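Local coordinates for dTDP-4-dehydrorhamnose reductase (PDB 2GGS), which binds NADPH and probably reduces dTDP-4-dehydrorhamnose in the making of dTDP-rhamnose, at residues Gln11-Leu20 with Ala186-Leu197. Residues are numbered along the deposited sequence; the frame is centred on the assembly and turned at random.
With NDP (NADPH dihydro-nicotinamide-adenine-dinucleotide phosphate), chain C.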
ATOM      1  N   GLN A  11      -4.309  -5.216  -4.775  1.00 14.32           N
ATOM      2  CA  GLN A  11      -5.245  -5.365  -3.658  1.00 13.85           C
ATOM      3  C   GLN A  11      -6.026  -4.087  -3.380  1.00 13.08           C
ATOM      4  O   GLN A  11      -7.267  -4.083  -3.366  1.00 13.91           O
ATOM      5  CB  GLN A  11      -4.502  -5.754  -2.393  1.00 13.68           C
ATOM      6  CG  GLN A  11      -3.642  -7.002  -2.445  1.00 15.01           C
ATOM      7  CD  GLN A  11      -3.130  -7.350  -1.078  1.00 13.92           C
ATOM      8  OE1 GLN A  11      -2.173  -6.710  -0.553  1.00 19.30           O
ATOM      9  NE2 GLN A  11      -3.673  -8.396  -0.513  1.00 13.00           N
ATOM     10  N   LEU A  12      -5.290  -2.985  -3.201  1.00 12.39           N
ATOM     11  CA  LEU A  12      -5.896  -1.688  -2.951  1.00 13.15           C
ATOM     12  C   LEU A  12      -6.668  -1.234  -4.192  1.00 12.93           C
ATOM     13  O   LEU A  12      -7.806  -0.833  -4.082  1.00 12.89           O
ATOM     14  CB  LEU A  12      -4.834  -0.653  -2.551  1.00 12.59           C
ATOM     15  CG  LEU A  12      -5.428   0.748  -2.399  1.00 13.24           C
ATOM     16  CD1 LEU A  12      -6.507   0.755  -1.272  1.00 15.42           C
ATOM     17  CD2 LEU A  12      -4.269   1.668  -2.002  1.00 16.19           C
ATOM     18  N   GLY A  13      -6.073  -1.376  -5.389  1.00 13.22           N
ATOM     19  CA  GLY A  13      -6.727  -0.909  -6.594  1.00 14.18           C
ATOM     20  C   GLY A  13      -8.074  -1.551  -6.868  1.00 13.95           C
ATOM     21  O   GLY A  13      -8.979  -0.880  -7.280  1.00 14.74           O
ATOM     22  N   ILE A  14      -8.191  -2.867  -6.668  1.00 13.83           N
ATOM     23  CA  ILE A  14      -9.484  -3.571  -6.841  1.00 13.76           C
ATOM     24  C   ILE A  14     -10.565  -2.907  -5.990  1.00 14.41           C
ATOM     25  O   ILE A  14     -11.657  -2.625  -6.474  1.00 14.48           O
ATOM     26  CB  ILE A  14      -9.367  -5.046  -6.545  1.00 14.00           C
ATOM     27  CG1 ILE A  14      -8.524  -5.681  -7.662  1.00 14.36           C
ATOM     28  CG2 ILE A  14     -10.780  -5.738  -6.510  1.00 14.30           C
ATOM     29  CD1 ILE A  14      -8.043  -7.063  -7.377  1.00 18.50           C
ATOM     30  N   GLU A  15     -10.210  -2.681  -4.724  1.00 14.59           N
ATOM     31  CA  GLU A  15     -11.138  -2.112  -3.775  1.00 15.29           C
ATOM     32  C   GLU A  15     -11.455  -0.642  -4.084  1.00 15.25           C
ATOM     33  O   GLU A  15     -12.625  -0.235  -4.014  1.00 16.35           O
ATOM     34  CB  GLU A  15     -10.640  -2.333  -2.344  1.00 15.01           C
ATOM     35  CG  GLU A  15     -10.545  -3.838  -1.980  1.00 15.21           C
ATOM     36  CD  GLU A  15     -11.859  -4.568  -2.115  1.00 18.84           C
ATOM     37  OE1 GLU A  15     -12.915  -3.984  -1.764  1.00 19.35           O
ATOM     38  OE2 GLU A  15     -11.858  -5.747  -2.560  1.00 20.92           O
ATOM     39  N   LEU A  16     -10.441   0.151  -4.431  1.00 14.98           N
ATOM     40  CA  LEU A  16     -10.678   1.515  -4.908  1.00 14.56           C
ATOM     41  C   LEU A  16     -11.636   1.556  -6.091  1.00 16.57           C
ATOM     42  O   LEU A  16     -12.541   2.363  -6.138  1.00 17.49           O
ATOM     43  CB  LEU A  16      -9.362   2.186  -5.330  1.00 14.49           C
ATOM     44  CG  LEU A  16      -8.387   2.604  -4.233  1.00 16.57           C
ATOM     45  CD1 LEU A  16      -6.997   3.038  -4.736  1.00 17.01           C
ATOM     46  CD2 LEU A  16      -9.036   3.740  -3.413  1.00 17.03           C
ATOM     47  N   SER A  17     -11.397   0.696  -7.083  1.00 17.30           N
ATOM     48  CA  SER A  17     -12.276   0.639  -8.237  1.00 19.01           C
ATOM     49  C   SER A  17     -13.744   0.398  -7.833  1.00 18.74           C
ATOM     50  O   SER A  17     -14.647   1.059  -8.327  1.00 20.06           O
ATOM     51  CB  SER A  17     -11.776  -0.449  -9.183  1.00 18.71           C
ATOM     52  OG  SER A  17     -10.557   0.011  -9.745  1.00 19.31           O
ATOM     53  N   ARG A  18     -13.944  -0.550  -6.919  1.00 18.32           N
ATOM     54  CA  ARG A  18     -15.268  -0.992  -6.490  1.00 19.07           C
ATOM     55  C   ARG A  18     -15.996   0.202  -5.893  1.00 20.16           C
ATOM     56  O   ARG A  18     -17.161   0.484  -6.238  1.00 21.76           O
ATOM     57  CB  ARG A  18     -15.124  -2.119  -5.462  1.00 18.49           C
ATOM     58  CG  ARG A  18     -16.471  -2.708  -5.008  1.00 19.96           C
ATOM     59  CD  ARG A  18     -16.284  -3.915  -4.079  1.00 20.65           C
ATOM     60  NE  ARG A  18     -15.536  -3.619  -2.857  1.00 22.92           N
ATOM     61  CZ  ARG A  18     -16.004  -2.943  -1.801  1.00 26.93           C
ATOM     62  NH1 ARG A  18     -17.262  -2.500  -1.764  1.00 23.95           N
ATOM     63  NH2 ARG A  18     -15.206  -2.730  -0.760  1.00 26.30           N
ATOM     64  N   LEU A  19     -15.289   0.928  -5.047  1.00 20.33           N
ATOM     65  CA  LEU A  19     -15.923   1.986  -4.250  1.00 21.17           C
ATOM     66  C   LEU A  19     -16.076   3.273  -5.017  1.00 23.36           C
ATOM     67  O   LEU A  19     -17.119   3.972  -4.913  1.00 23.65           O
ATOM     68  CB  LEU A  19     -15.133   2.252  -2.974  1.00 21.02           C
ATOM     69  CG  LEU A  19     -15.093   1.144  -1.925  1.00 22.93           C
ATOM     70  CD1 LEU A  19     -14.161   1.603  -0.824  1.00 22.44           C
ATOM     71  CD2 LEU A  19     -16.490   0.874  -1.398  1.00 25.28           C
ATOM     72  N   LEU A  20     -15.025   3.633  -5.756  1.00 24.38           N
ATOM     73  CA  LEU A  20     -15.068   4.871  -6.537  1.00 26.16           C
ATOM     74  C   LEU A  20     -16.082   4.833  -7.672  1.00 26.95           C
ATOM     75  O   LEU A  20     -16.608   5.872  -8.062  1.00 27.87           O
ATOM     76  CB  LEU A  20     -13.691   5.238  -7.107  1.00 26.37           C
ATOM     77  CG  LEU A  20     -12.751   5.943  -6.158  1.00 27.01           C
ATOM     78  CD1 LEU A  20     -11.458   6.237  -6.886  1.00 30.15           C
ATOM     79  CD2 LEU A  20     -13.369   7.237  -5.675  1.00 32.85           C
ATOM     80  N   ALA A 186      -7.422  -4.000   2.492  1.00 12.65           N
ATOM     81  CA  ALA A 186      -7.571  -3.150   1.324  1.00 13.14           C
ATOM     82  C   ALA A 186      -8.882  -2.388   1.285  1.00 13.02           C
ATOM     83  O   ALA A 186      -8.887  -1.231   0.873  1.00 13.80           O
ATOM     84  CB  ALA A 186      -7.380  -3.982   0.022  1.00 13.45           C
ATOM     85  N   ARG A 187     -10.005  -3.026   1.672  1.00 13.76           N
ATOM     86  CA  ARG A 187     -11.310  -2.367   1.612  1.00 14.07           C
ATOM     87  C   ARG A 187     -11.429  -1.180   2.589  1.00 14.58           C
ATOM     88  O   ARG A 187     -12.021  -0.164   2.239  1.00 14.65           O
ATOM     89  CB  ARG A 187     -12.455  -3.362   1.803  1.00 14.44           C
ATOM     90  CG  ARG A 187     -12.501  -3.987   3.201  1.00 12.20           C
ATOM     91  CD  ARG A 187     -13.718  -4.911   3.228  1.00 16.01           C
ATOM     92  NE  ARG A 187     -13.962  -5.384   4.580  1.00 17.98           N
ATOM     93  CZ  ARG A 187     -15.124  -5.896   4.993  1.00 23.60           C
ATOM     94  NH1 ARG A 187     -16.152  -6.019   4.158  1.00 22.86           N
ATOM     95  NH2 ARG A 187     -15.251  -6.297   6.251  1.00 24.82           N
ATOM     96  N   LYS A 188     -10.876  -1.324   3.793  1.00 14.30           N
ATOM     97  CA  LYS A 188     -10.930  -0.200   4.743  1.00 14.65           C
ATOM     98  C   LYS A 188     -10.073   0.964   4.303  1.00 14.56           C
ATOM     99  O   LYS A 188     -10.500   2.134   4.393  1.00 15.35           O
ATOM    100  CB  LYS A 188     -10.547  -0.649   6.160  1.00 14.79           C
ATOM    101  CG  LYS A 188     -11.584  -1.585   6.765  1.00 17.56           C
ATOM    102  CD  LYS A 188     -12.907  -0.858   7.089  1.00 20.30           C
ATOM    103  CE  LYS A 188     -13.851  -1.814   7.815  1.00 26.23           C
ATOM    104  NZ  LYS A 188     -15.304  -1.577   7.517  1.00 28.77           N
ATOM    105  N   LEU A 189      -8.865   0.646   3.825  1.00 13.17           N
ATOM    106  CA  LEU A 189      -7.964   1.657   3.234  1.00 13.23           C
ATOM    107  C   LEU A 189      -8.654   2.360   2.056  1.00 12.67           C
ATOM    108  O   LEU A 189      -8.602   3.568   1.952  1.00 11.96           O
ATOM    109  CB  LEU A 189      -6.634   1.021   2.800  1.00 12.22           C
ATOM    110  CG  LEU A 189      -5.676   2.083   2.236  1.00 11.63           C
ATOM    111  CD1 LEU A 189      -5.508   3.335   3.159  1.00 12.92           C
ATOM    112  CD2 LEU A 189      -4.332   1.444   1.931  1.00 15.17           C
ATOM    113  N   ALA A 190      -9.315   1.610   1.170  1.00 12.45           N
ATOM    114  CA  ALA A 190      -9.998   2.222   0.006  1.00 13.44           C
ATOM    115  C   ALA A 190     -11.089   3.192   0.445  1.00 14.75           C
ATOM    116  O   ALA A 190     -11.187   4.296  -0.094  1.00 14.99           O
ATOM    117  CB  ALA A 190     -10.564   1.173  -0.856  1.00 15.71           C
ATOM    118  N   SER A 191     -11.861   2.767   1.447  1.00 15.48           N
ATOM    119  CA  SER A 191     -12.928   3.604   2.005  1.00 17.13           C
ATOM    120  C   SER A 191     -12.350   4.918   2.572  1.00 16.02           C
ATOM    121  O   SER A 191     -12.933   6.003   2.343  1.00 16.63           O
ATOM    122  CB  SER A 191     -13.715   2.829   3.053  1.00 17.81           C
ATOM    123  OG  SER A 191     -14.711   3.676   3.615  1.00 25.91           O
ATOM    124  N   ALA A 192     -11.213   4.837   3.266  1.00 14.86           N
ATOM    125  CA  ALA A 192     -10.551   6.040   3.779  1.00 15.22           C
ATOM    126  C   ALA A 192     -10.105   6.948   2.668  1.00 15.65           C
ATOM    127  O   ALA A 192     -10.308   8.162   2.713  1.00 16.08           O
ATOM    128  CB  ALA A 192      -9.395   5.677   4.675  1.00 16.18           C
ATOM    129  N   ILE A 193      -9.502   6.354   1.621  1.00 14.59           N
ATOM    130  CA  ILE A 193      -8.996   7.147   0.521  1.00 16.63           C
ATOM    131  C   ILE A 193     -10.134   7.888  -0.191  1.00 16.77           C
ATOM    132  O   ILE A 193     -10.003   9.094  -0.474  1.00 18.87           O
ATOM    133  CB  ILE A 193      -8.135   6.273  -0.445  1.00 14.76           C
ATOM    134  CG1 ILE A 193      -6.824   5.884   0.265  1.00 16.02           C
ATOM    135  CG2 ILE A 193      -7.839   7.044  -1.784  1.00 17.70           C
ATOM    136  CD1 ILE A 193      -5.996   4.746  -0.425  1.00 17.85           C
ATOM    137  N   LEU A 194     -11.269   7.208  -0.404  1.00 17.61           N
ATOM    138  CA  LEU A 194     -12.459   7.858  -0.947  1.00 19.74           C
ATOM    139  C   LEU A 194     -12.845   9.105  -0.132  1.00 20.03           C
ATOM    140  O   LEU A 194     -13.133  10.159  -0.707  1.00 20.28           O
ATOM    141  CB  LEU A 194     -13.641   6.912  -0.970  1.00 21.20           C
ATOM    142  CG  LEU A 194     -14.566   6.982  -2.198  1.00 24.57           C
ATOM    143  CD1 LEU A 194     -15.785   6.098  -2.069  1.00 25.70           C
ATOM    144  CD2 LEU A 194     -14.970   8.391  -2.550  1.00 29.91           C
ATOM    145  N   GLU A 195     -12.869   8.980   1.185  1.00 21.00           N
ATOM    146  CA  GLU A 195     -13.205  10.153   2.037  1.00 22.75           C
ATOM    147  C   GLU A 195     -12.203  11.282   1.859  1.00 22.55           C
ATOM    148  O   GLU A 195     -12.552  12.479   1.803  1.00 23.95           O
ATOM    149  CB  GLU A 195     -13.215   9.761   3.511  1.00 23.23           C
ATOM    150  CG  GLU A 195     -14.563   9.483   4.086  1.00 28.13           C
ATOM    151  CD  GLU A 195     -14.512   9.399   5.586  1.00 30.72           C
ATOM    152  OE1 GLU A 195     -14.568  10.470   6.245  1.00 32.28           O
ATOM    153  OE2 GLU A 195     -14.399   8.265   6.096  1.00 32.26           O
ATOM    154  N   LEU A 196     -10.934  10.912   1.803  1.00 21.93           N
ATOM    155  CA  LEU A 196      -9.855  11.877   1.664  1.00 23.06           C
ATOM    156  C   LEU A 196      -9.966  12.666   0.367  1.00 24.73           C
ATOM    157  O   LEU A 196      -9.712  13.869   0.342  1.00 25.20           O
ATOM    158  CB  LEU A 196      -8.494  11.178   1.749  1.00 21.79           C
ATOM    159  CG  LEU A 196      -8.053  10.859   3.174  1.00 22.90           C
ATOM    160  CD1 LEU A 196      -6.783   9.981   3.206  1.00 21.53           C
ATOM    161  CD2 LEU A 196      -7.861  12.143   3.966  1.00 21.80           C
ATOM    162  N   LEU A 197     -10.325  11.962  -0.709  1.00 26.15           N
ATOM    163  CA  LEU A 197     -10.481  12.550  -2.042  1.00 28.68           C
ATOM    164  C   LEU A 197     -11.413  13.729  -2.056  1.00 29.91           C
ATOM    165  O   LEU A 197     -11.046  14.799  -2.564  1.00 29.48           O
ATOM    166  CB  LEU A 197     -11.032  11.513  -3.023  1.00 28.68           C
ATOM    167  CG  LEU A 197     -10.040  10.443  -3.453  1.00 29.79           C
ATOM    168  CD1 LEU A 197     -10.485   9.836  -4.770  1.00 29.44           C
ATOM    169  CD2 LEU A 197      -8.653  11.033  -3.583  1.00 27.85           C
TER
HETATM  170  PA  NDP C 900      -0.221  -5.188  -5.156  1.00 16.18           P
HETATM  171  O1A NDP C 900       1.045  -5.937  -5.186  1.00 18.45           O
HETATM  172  O2A NDP C 900      -1.414  -6.029  -4.894  1.00 14.52           O
HETATM  173  O5B NDP C 900      -0.467  -4.391  -6.497  1.00 16.20           O
HETATM  174  C5B NDP C 900       0.617  -3.821  -7.209  1.00 14.63           C
HETATM  175  C4B NDP C 900      -0.004  -3.116  -8.386  1.00 16.80           C
HETATM  176  O4B NDP C 900       1.040  -2.400  -9.052  1.00 15.43           O
HETATM  177  C3B NDP C 900      -0.683  -4.058  -9.367  1.00 15.07           C
HETATM  178  O3B NDP C 900      -1.879  -3.465  -9.798  1.00 17.01           O
HETATM  179  C2B NDP C 900       0.337  -4.093 -10.512  1.00 16.25           C
HETATM  180  O2B NDP C 900      -0.346  -4.326 -11.706  1.00 15.10           O
HETATM  181  C1B NDP C 900       0.866  -2.668 -10.436  1.00 16.41           C
HETATM  182  N9A NDP C 900       2.158  -2.544 -11.118  1.00 15.99           N
HETATM  183  C8A NDP C 900       3.353  -3.062 -10.721  1.00 15.65           C
HETATM  184  N7A NDP C 900       4.292  -2.736 -11.655  1.00 16.59           N
HETATM  185  C5A NDP C 900       3.682  -2.027 -12.619  1.00 15.10           C
HETATM  186  C6A NDP C 900       4.145  -1.456 -13.811  1.00 17.77           C
HETATM  187  N6A NDP C 900       5.427  -1.666 -14.221  1.00 16.86           N
HETATM  188  N1A NDP C 900       3.221  -0.812 -14.589  1.00 15.73           N
HETATM  189  C2A NDP C 900       1.880  -0.682 -14.250  1.00 17.19           C
HETATM  190  N3A NDP C 900       1.433  -1.260 -13.086  1.00 14.13           N
HETATM  191  C4A NDP C 900       2.324  -1.917 -12.308  1.00 15.89           C
HETATM  192  O3  NDP C 900       0.064  -4.022  -4.065  1.00 14.66           O
HETATM  193  PN  NDP C 900      -0.973  -3.445  -2.960  1.00 14.39           P
HETATM  194  O1N NDP C 900      -2.302  -3.193  -3.472  1.00 13.68           O
HETATM  195  O2N NDP C 900      -0.750  -4.352  -1.811  1.00 13.49           O
HETATM  196  O5D NDP C 900      -0.221  -2.079  -2.601  1.00 14.43           O
HETATM  197  C5D NDP C 900      -0.769  -0.829  -3.005  1.00 14.92           C
HETATM  198  C4D NDP C 900       0.143   0.330  -2.625  1.00 15.81           C
HETATM  199  O4D NDP C 900       0.296   0.328  -1.224  1.00 16.04           O
HETATM  200  C3D NDP C 900       1.550   0.251  -3.211  1.00 16.27           C
HETATM  201  O3D NDP C 900       1.918   1.590  -3.407  1.00 16.77           O
HETATM  202  C2D NDP C 900       2.374  -0.355  -2.102  1.00 15.08           C
HETATM  203  O2D NDP C 900       3.739   0.001  -2.244  1.00 16.63           O
HETATM  204  C1D NDP C 900       1.685   0.308  -0.885  1.00 16.94           C
HETATM  205  N1N NDP C 900       1.910  -0.480   0.333  1.00 21.41           N
HETATM  206  C2N NDP C 900       1.667  -1.826   0.276  1.00 30.72           C
HETATM  207  C3N NDP C 900       1.667  -2.614   1.418  1.00 33.95           C
HETATM  208  C7N NDP C 900       1.390  -4.077   1.289  1.00 33.79           C
HETATM  209  O7N NDP C 900       1.620  -4.911   2.401  1.00 38.93           O
HETATM  210  N7N NDP C 900       0.950  -4.569   0.133  1.00 39.81           N
HETATM  211  C4N NDP C 900       1.953  -2.003   2.778  1.00 33.29           C
HETATM  212  C5N NDP C 900       2.243  -0.521   2.740  1.00 25.34           C
HETATM  213  C6N NDP C 900       2.193   0.165   1.520  1.00 27.87           C
HETATM  214  P2B NDP C 900      -0.341  -5.811 -12.448  1.00 16.67           P
HETATM  215  O1X NDP C 900      -1.501  -5.697 -13.353  1.00 15.90           O
HETATM  216  O2X NDP C 900      -0.478  -6.873 -11.410  1.00 16.79           O
HETATM  217  O3X NDP C 900       0.998  -6.022 -13.200  1.00 20.95           O
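Ala190 of helix 186-199 presses its methyl group into a hole lined by Leu12, Glu15, Leu16 and Leu19 of helix 11-20, while Leu12 enters a matching hole made by Ala186, Leu189, Ala190 and Ile193. These reciprocal knobs-into-holes join two helices of the Rossmann fold that lie on one side of its parallel sheet; over residues 11-20 and 186-197 the axes cross at -52° and approach to 8.3 Å. Two alanines, Ala186 and Ala190, let the backbones come close: the CA atoms of Ala186 and Leu12 are 4.8 Å apart, and the CB of Ala186 lies 3.4 Å from the backbone O of Gln11. With its CG anti to the backbone N (chi1 175°), Leu12 directs CD1 over the flank of Leu189, which it crosses at about a right angle, and meets Ile193 tip to tip, CD2 to CD1. Leu16 CD2 packs across Ile193 CG2, and both side chains also rest on Ile62 of the sheet. Leu19 CD1 lies 3.4 Å from Ser191 N and also touches Ala190 CB. Farther along, Leu20 CD2 lies alongside Leu194, 3.7 Å from its CG, the two side chains running in opposite senses.

The solvent side, at Arg18 and Arg187, is looser, and no hydrogen bond joins the helices. Between it and the packing sits the buried Glu15, CG against Ala186 CB, its chain folding back at the second torsion to run beside Arg187, whose guanidinium turns away to a salt bridge with Asp267. Arg18 grips a single carboxylate oxygen of Glu15 side-on through NE and NH2; Arg156 holds the other. An alanine in place of Glu15 is likely to leave Arg18 and Arg156 without their shared anion and Ala186 CB less covered. At its N-terminal end, helix 11-20 receives the NADPH pyrophosphate: Gln11 N donates to O2A of NADPH. Leu12 N makes a nearly straight bond (176°) of 3.0 Å to O1N of NADPH.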